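Local atomic coordinates of putative pyrazinamidase/nicotinamidase (Streptococcus mutans, PDB entry 3S2S), a protein that probably hydrolyses the amide of nicotinamide and pyrazinamide, as a zinc-binding member of the isochorismatase family of cysteine hydrolases. Residues 140-153 and 169-183. Residues are numbered along the deposited sequence; the frame is centred on the assembly and turned at random.
Sequences YSAFSGTDLDIRLR and ICVLHTAIDAYNLGY. With CAD (cacodylic acid), chain F.
The Y140 ring sits between I169, C170 and H173 where the loop leaving strand 132-137 meets helix 167-180, in the parallel-sheet alpha/beta fold of the isochorismatase family. I169 CG2 lies over one face of this ring, 4.0 Å from its centroid, while C170 SG stands at the ring edge. The same ring turns its edge to the face of H173 in an offset edge-to-face pair, planes at 87°. A water bridges S141 N and H173 ND1, and H173 NE2 is hydrogen-bonded to H206 NE2 of the second subunit. Cacodylate occupies the pocket here: C170 N donates to its O1 (2.7 Å), and C170 SG is only 2.3 Å from its arsenic.

Farther along, S141 of the loop reaches D177 on the helix: its OG, anti to its own N (chi1 171°), donates to D177 OD2 on the anti side at 2.5 Å and accepts from F143 N in an ST turn. Beside it, A142 N donates to T174 OG1 (3.0 Å), whose hydroxyl in turn donates to C170 O. F143 and D177 run antiparallel to one another, with CD2 of the ring against D177 CB. L181 CD1 and L148 CD2 lie over opposite faces of the F143 ring, and T174 O is at the edge. Beyond the Schellman motif that ends helix 167-180, with G182 as its C-prime residue, Y183 reaches helix 148-154, its ring flanked by L152 CD1. There Y183 OH donates to D149 OD1 nearly along the C-O axis, at 2.7 Å, with carboxylate and ring planes 85° apart.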
loop_
_atom_site.group_PDB
_atom_site.type_symbol
_atom_site.label_atom_id
_atom_site.label_comp_id
_atom_site.label_asym_id
_atom_site.label_seq_id
_atom_site.Cartn_x
_atom_site.Cartn_y
_atom_site.Cartn_z
ATOM N N TYR A 140 -13.010 8.003 -1.799
ATOM C CA TYR A 140 -13.518 8.146 -3.160
ATOM C C TYR A 140 -13.048 7.008 -4.079
ATOM O O TYR A 140 -13.842 6.382 -4.808
ATOM C CB TYR A 140 -13.064 9.501 -3.704
ATOM C CG TYR A 140 -13.412 10.669 -2.796
ATOM C CD1 TYR A 140 -14.743 11.040 -2.579
ATOM C CD2 TYR A 140 -12.408 11.435 -2.201
ATOM C CE1 TYR A 140 -15.051 12.124 -1.762
ATOM C CE2 TYR A 140 -12.712 12.511 -1.389
ATOM C CZ TYR A 140 -14.033 12.862 -1.183
ATOM O OH TYR A 140 -14.319 13.942 -0.369
ATOM N N SER A 141 -11.757 6.678 -3.989
ATOM C CA SER A 141 -11.221 5.561 -4.754
ATOM C C SER A 141 -11.751 4.189 -4.309
ATOM O O SER A 141 -11.802 3.876 -3.124
ATOM C CB SER A 141 -9.692 5.532 -4.623
ATOM O OG SER A 141 -9.176 4.332 -5.191
ATOM N N ALA A 142 -12.080 3.360 -5.286
ATOM C CA ALA A 142 -12.560 2.007 -5.019
ATOM C C ALA A 142 -11.473 1.117 -4.397
ATOM O O ALA A 142 -11.785 0.050 -3.877
ATOM C CB ALA A 142 -13.033 1.380 -6.316
ATOM N N PHE A 143 -10.219 1.542 -4.484
ATOM C CA PHE A 143 -9.098 0.743 -3.974
ATOM C C PHE A 143 -8.796 1.047 -2.515
ATOM O O PHE A 143 -8.197 0.225 -1.821
ATOM C CB PHE A 143 -7.814 0.991 -4.789
ATOM C CG PHE A 143 -7.839 0.392 -6.172
ATOM C CD1 PHE A 143 -7.468 -0.955 -6.365
ATOM C CD2 PHE A 143 -8.253 1.143 -7.266
ATOM C CE1 PHE A 143 -7.487 -1.516 -7.647
ATOM C CE2 PHE A 143 -8.291 0.574 -8.556
ATOM C CZ PHE A 143 -7.903 -0.757 -8.736
ATOM N N SER A 144 -9.155 2.237 -2.049
ATOM C CA SER A 144 -8.658 2.709 -0.755
ATOM C C SER A 144 -9.361 2.037 0.423
ATOM O O SER A 144 -10.566 2.211 0.614
ATOM C CB SER A 144 -8.792 4.242 -0.665
ATOM O OG SER A 144 -8.184 4.710 0.538
ATOM N N GLY A 145 -8.605 1.252 1.197
ATOM C CA GLY A 145 -9.202 0.587 2.361
ATOM C C GLY A 145 -10.055 -0.628 2.015
ATOM O O GLY A 145 -10.775 -1.144 2.869
ATOM N N THR A 146 -10.008 -1.059 0.754
ATOM C CA THR A 146 -10.770 -2.222 0.301
ATOM C C THR A 146 -9.833 -3.357 -0.084
ATOM O O THR A 146 -8.592 -3.197 -0.027
ATOM C CB THR A 146 -11.628 -1.921 -0.958
ATOM O OG1 THR A 146 -10.756 -1.714 -2.088
ATOM C CG2 THR A 146 -12.553 -0.700 -0.735
ATOM N N ASP A 147 -10.402 -4.486 -0.517
ATOM C CA ASP A 147 -9.549 -5.557 -1.048
ATOM C C ASP A 147 -9.676 -5.708 -2.556
ATOM O O ASP A 147 -9.464 -6.802 -3.118
ATOM C CB ASP A 147 -9.774 -6.900 -0.317
ATOM C CG ASP A 147 -11.120 -7.536 -0.610
ATOM O OD1 ASP A 147 -12.056 -6.861 -1.059
ATOM O OD2 ASP A 147 -11.247 -8.760 -0.369
ATOM N N LEU A 148 -9.952 -4.585 -3.229
ATOM C CA LEU A 148 -10.127 -4.654 -4.682
ATOM C C LEU A 148 -8.855 -5.124 -5.397
ATOM O O LEU A 148 -8.925 -6.016 -6.236
ATOM C CB LEU A 148 -10.633 -3.315 -5.235
ATOM C CG LEU A 148 -10.806 -3.240 -6.762
ATOM C CD1 LEU A 148 -11.849 -4.239 -7.214
ATOM C CD2 LEU A 148 -11.206 -1.791 -7.139
ATOM N N ASP A 149 -7.698 -4.562 -5.039
ATOM C CA ASP A 149 -6.456 -4.954 -5.704
ATOM C C ASP A 149 -6.221 -6.442 -5.462
ATOM O O ASP A 149 -5.852 -7.165 -6.383
ATOM C CB ASP A 149 -5.285 -4.091 -5.194
ATOM C CG ASP A 149 -3.973 -4.356 -5.927
ATOM O OD1 ASP A 149 -3.994 -4.486 -7.165
ATOM O OD2 ASP A 149 -2.911 -4.372 -5.261
ATOM N N ILE A 150 -6.466 -6.895 -4.235
ATOM C CA ILE A 150 -6.238 -8.310 -3.907
ATOM C C ILE A 150 -7.089 -9.226 -4.793
ATOM O O ILE A 150 -6.594 -10.218 -5.358
ATOM C CB ILE A 150 -6.492 -8.582 -2.421
ATOM C CG1 ILE A 150 -5.327 -8.032 -1.605
ATOM C CG2 ILE A 150 -6.667 -10.101 -2.174
ATOM C CD1 ILE A 150 -5.611 -7.905 -0.096
ATOM N N ARG A 151 -8.358 -8.871 -4.939
ATOM C CA ARG A 151 -9.279 -9.715 -5.707
ATOM C C ARG A 151 -8.883 -9.715 -7.186
ATOM O O ARG A 151 -8.950 -10.743 -7.873
ATOM C CB ARG A 151 -10.724 -9.234 -5.548
ATOM C CG ARG A 151 -11.303 -9.349 -4.112
ATOM C CD ARG A 151 -11.445 -10.803 -3.562
ATOM N NE ARG A 151 -12.287 -10.708 -2.383
ATOM C CZ ARG A 151 -13.216 -11.585 -2.016
ATOM N NH1 ARG A 151 -13.364 -12.731 -2.669
ATOM N NH2 ARG A 151 -13.966 -11.322 -0.945
ATOM N N LEU A 152 -8.463 -8.557 -7.693
ATOM C CA LEU A 152 -8.052 -8.481 -9.095
ATOM C C LEU A 152 -6.795 -9.309 -9.334
ATOM O O LEU A 152 -6.702 -10.011 -10.336
ATOM C CB LEU A 152 -7.777 -7.032 -9.504
ATOM C CG LEU A 152 -9.028 -6.152 -9.485
ATOM C CD1 LEU A 152 -8.623 -4.705 -9.738
ATOM C CD2 LEU A 152 -10.087 -6.634 -10.485
ATOM N N ARG A 153 -5.839 -9.245 -8.412
ATOM C CA ARG A 153 -4.567 -9.952 -8.581
ATOM C C ARG A 153 -4.760 -11.468 -8.497
ATOM O O ARG A 153 -4.062 -12.233 -9.175
ATOM C CB ARG A 153 -3.547 -9.482 -7.537
ATOM C CG ARG A 153 -3.072 -8.032 -7.734
ATOM C CD ARG A 153 -1.817 -7.940 -8.601
ATOM N NE ARG A 153 -0.703 -8.661 -7.985
ATOM C CZ ARG A 153 0.374 -9.085 -8.635
ATOM N NH1 ARG A 153 0.526 -8.837 -9.937
ATOM N NH2 ARG A 153 1.299 -9.766 -7.964
ATOM N N ILE A 169 -14.342 12.724 -9.536
ATOM C CA ILE A 169 -14.027 12.413 -8.145
ATOM C C ILE A 169 -13.821 10.895 -7.999
ATOM O O ILE A 169 -12.683 10.414 -8.098
ATOM C CB ILE A 169 -15.083 12.972 -7.170
ATOM C CG1 ILE A 169 -15.192 14.488 -7.378
ATOM C CG2 ILE A 169 -14.708 12.644 -5.725
ATOM C CD1 ILE A 169 -16.345 15.132 -6.610
ATOM N N CYS A 170 -14.884 10.122 -7.795
ATOM C CA CYS A 170 -14.664 8.680 -7.570
ATOM C C CYS A 170 -14.067 7.913 -8.748
ATOM O O CYS A 170 -13.230 7.013 -8.569
ATOM C CB CYS A 170 -15.927 7.983 -7.029
ATOM S SG CYS A 170 -16.380 8.675 -5.391
ATOM N N VAL A 171 -14.481 8.260 -9.960
ATOM C CA VAL A 171 -13.917 7.602 -11.120
ATOM C C VAL A 171 -12.459 8.015 -11.257
ATOM O O VAL A 171 -11.590 7.163 -11.415
ATOM C CB VAL A 171 -14.715 7.961 -12.378
ATOM C CG1 VAL A 171 -14.059 7.360 -13.602
ATOM C CG2 VAL A 171 -16.187 7.461 -12.234
ATOM N N LEU A 172 -12.184 9.320 -11.188
ATOM C CA LEU A 172 -10.787 9.809 -11.267
ATOM C C LEU A 172 -9.863 9.217 -10.195
ATOM O O LEU A 172 -8.772 8.732 -10.517
ATOM C CB LEU A 172 -10.748 11.343 -11.206
ATOM C CG LEU A 172 -9.351 11.962 -11.334
ATOM C CD1 LEU A 172 -8.759 11.599 -12.660
ATOM C CD2 LEU A 172 -9.469 13.488 -11.200
ATOM N N HIS A 173 -10.287 9.230 -8.929
ATOM C CA HIS A 173 -9.423 8.695 -7.875
ATOM C C HIS A 173 -9.189 7.203 -8.100
ATOM O O HIS A 173 -8.076 6.699 -7.908
ATOM C CB HIS A 173 -10.042 8.902 -6.503
ATOM C CG HIS A 173 -9.952 10.313 -5.993
ATOM N ND1 HIS A 173 -9.881 10.608 -4.650
ATOM C CD2 HIS A 173 -9.950 11.501 -6.642
ATOM C CE1 HIS A 173 -9.834 11.923 -4.493
ATOM N NE2 HIS A 173 -9.879 12.487 -5.687
ATOM N N THR A 174 -10.235 6.489 -8.504
ATOM C CA THR A 174 -10.095 5.053 -8.743
ATOM C C THR A 174 -9.103 4.818 -9.875
ATOM O O THR A 174 -8.265 3.937 -9.795
ATOM C CB THR A 174 -11.425 4.399 -9.103
ATOM O OG1 THR A 174 -12.326 4.544 -7.992
ATOM C CG2 THR A 174 -11.236 2.883 -9.419
ATOM N N ALA A 175 -9.204 5.635 -10.921
ATOM C CA ALA A 175 -8.265 5.524 -12.041
ATOM C C ALA A 175 -6.815 5.813 -11.652
ATOM O O ALA A 175 -5.908 5.164 -12.154
ATOM C CB ALA A 175 -8.691 6.447 -13.177
ATOM N N ILE A 176 -6.605 6.836 -10.831
ATOM C CA ILE A 176 -5.252 7.202 -10.403
ATOM C C ILE A 176 -4.657 6.040 -9.597
ATOM O O ILE A 176 -3.510 5.647 -9.796
ATOM C CB ILE A 176 -5.266 8.509 -9.600
ATOM C CG1 ILE A 176 -5.569 9.663 -10.557
ATOM C CG2 ILE A 176 -3.941 8.729 -8.870
ATOM C CD1 ILE A 176 -5.819 10.988 -9.855
ATOM N N ASP A 177 -5.449 5.460 -8.703
ATOM C CA ASP A 177 -4.948 4.317 -7.954
ATOM C C ASP A 177 -4.651 3.143 -8.885
ATOM O O ASP A 177 -3.614 2.444 -8.720
ATOM C CB ASP A 177 -5.942 3.881 -6.863
ATOM C CG ASP A 177 -5.822 4.685 -5.588
ATOM O OD1 ASP A 177 -4.844 5.467 -5.411
ATOM O OD2 ASP A 177 -6.699 4.523 -4.729
ATOM N N ALA A 178 -5.532 2.910 -9.858
ATOM C CA ALA A 178 -5.313 1.814 -10.798
ATOM C C ALA A 178 -4.014 2.026 -11.583
ATOM O O ALA A 178 -3.268 1.081 -11.808
ATOM C CB ALA A 178 -6.511 1.639 -11.746
ATOM N N TYR A 179 -3.759 3.273 -11.973
ATOM C CA TYR A 179 -2.531 3.602 -12.702
ATOM C C TYR A 179 -1.321 3.320 -11.831
ATOM O O TYR A 179 -0.354 2.701 -12.286
ATOM C CB TYR A 179 -2.562 5.072 -13.116
ATOM C CG TYR A 179 -1.282 5.555 -13.787
ATOM C CD1 TYR A 179 -1.125 5.454 -15.158
ATOM C CD2 TYR A 179 -0.262 6.130 -13.049
ATOM C CE1 TYR A 179 0.047 5.900 -15.783
ATOM C CE2 TYR A 179 0.920 6.584 -13.668
ATOM C CZ TYR A 179 1.048 6.473 -15.039
ATOM O OH TYR A 179 2.191 6.935 -15.683
ATOM N N ASN A 180 -1.389 3.731 -10.567
ATOM C CA ASN A 180 -0.225 3.587 -9.697
ATOM C C ASN A 180 0.016 2.118 -9.394
ATOM O O ASN A 180 1.148 1.726 -9.103
ATOM C CB ASN A 180 -0.381 4.391 -8.424
ATOM C CG ASN A 180 -0.149 5.876 -8.651
ATOM O OD1 ASN A 180 0.514 6.256 -9.608
ATOM N ND2 ASN A 180 -0.650 6.710 -7.739
ATOM N N LEU A 181 -1.045 1.318 -9.483
ATOM C CA LEU A 181 -0.982 -0.134 -9.255
ATOM C C LEU A 181 -0.735 -0.934 -10.534
ATOM O O LEU A 181 -0.795 -2.167 -10.526
ATOM C CB LEU A 181 -2.280 -0.651 -8.623
ATOM C CG LEU A 181 -2.503 -0.235 -7.178
ATOM C CD1 LEU A 181 -3.973 -0.427 -6.793
ATOM C CD2 LEU A 181 -1.580 -1.051 -6.273
ATOM N N GLY A 182 -0.462 -0.240 -11.631
ATOM C CA GLY A 182 -0.030 -0.915 -12.843
ATOM C C GLY A 182 -1.096 -1.557 -13.714
ATOM O O GLY A 182 -0.755 -2.355 -14.598
ATOM N N TYR A 183 -2.364 -1.201 -13.505
ATOM C CA TYR A 183 -3.452 -1.668 -14.368
ATOM C C TYR A 183 -3.534 -0.903 -15.676
ATOM O O TYR A 183 -3.319 0.301 -15.702
ATOM C CB TYR A 183 -4.825 -1.578 -13.654
ATOM C CG TYR A 183 -4.923 -2.581 -12.533
ATOM C CD1 TYR A 183 -5.269 -3.901 -12.798
ATOM C CD2 TYR A 183 -4.649 -2.211 -11.221
ATOM C CE1 TYR A 183 -5.324 -4.844 -11.766
ATOM C CE2 TYR A 183 -4.698 -3.142 -10.174
ATOM C CZ TYR A 183 -5.032 -4.455 -10.466
ATOM O OH TYR A 183 -5.061 -5.392 -9.453
HETATM AS AS CAD F . -18.012 10.169 -5.917
HETATM C C1 CAD F . -19.659 9.146 -6.113
HETATM C C2 CAD F . -18.179 11.522 -4.483
HETATM O O1 CAD F . -17.435 10.749 -7.333
HETATM O O HOH W 1 -9.896 8.526 -2.653
#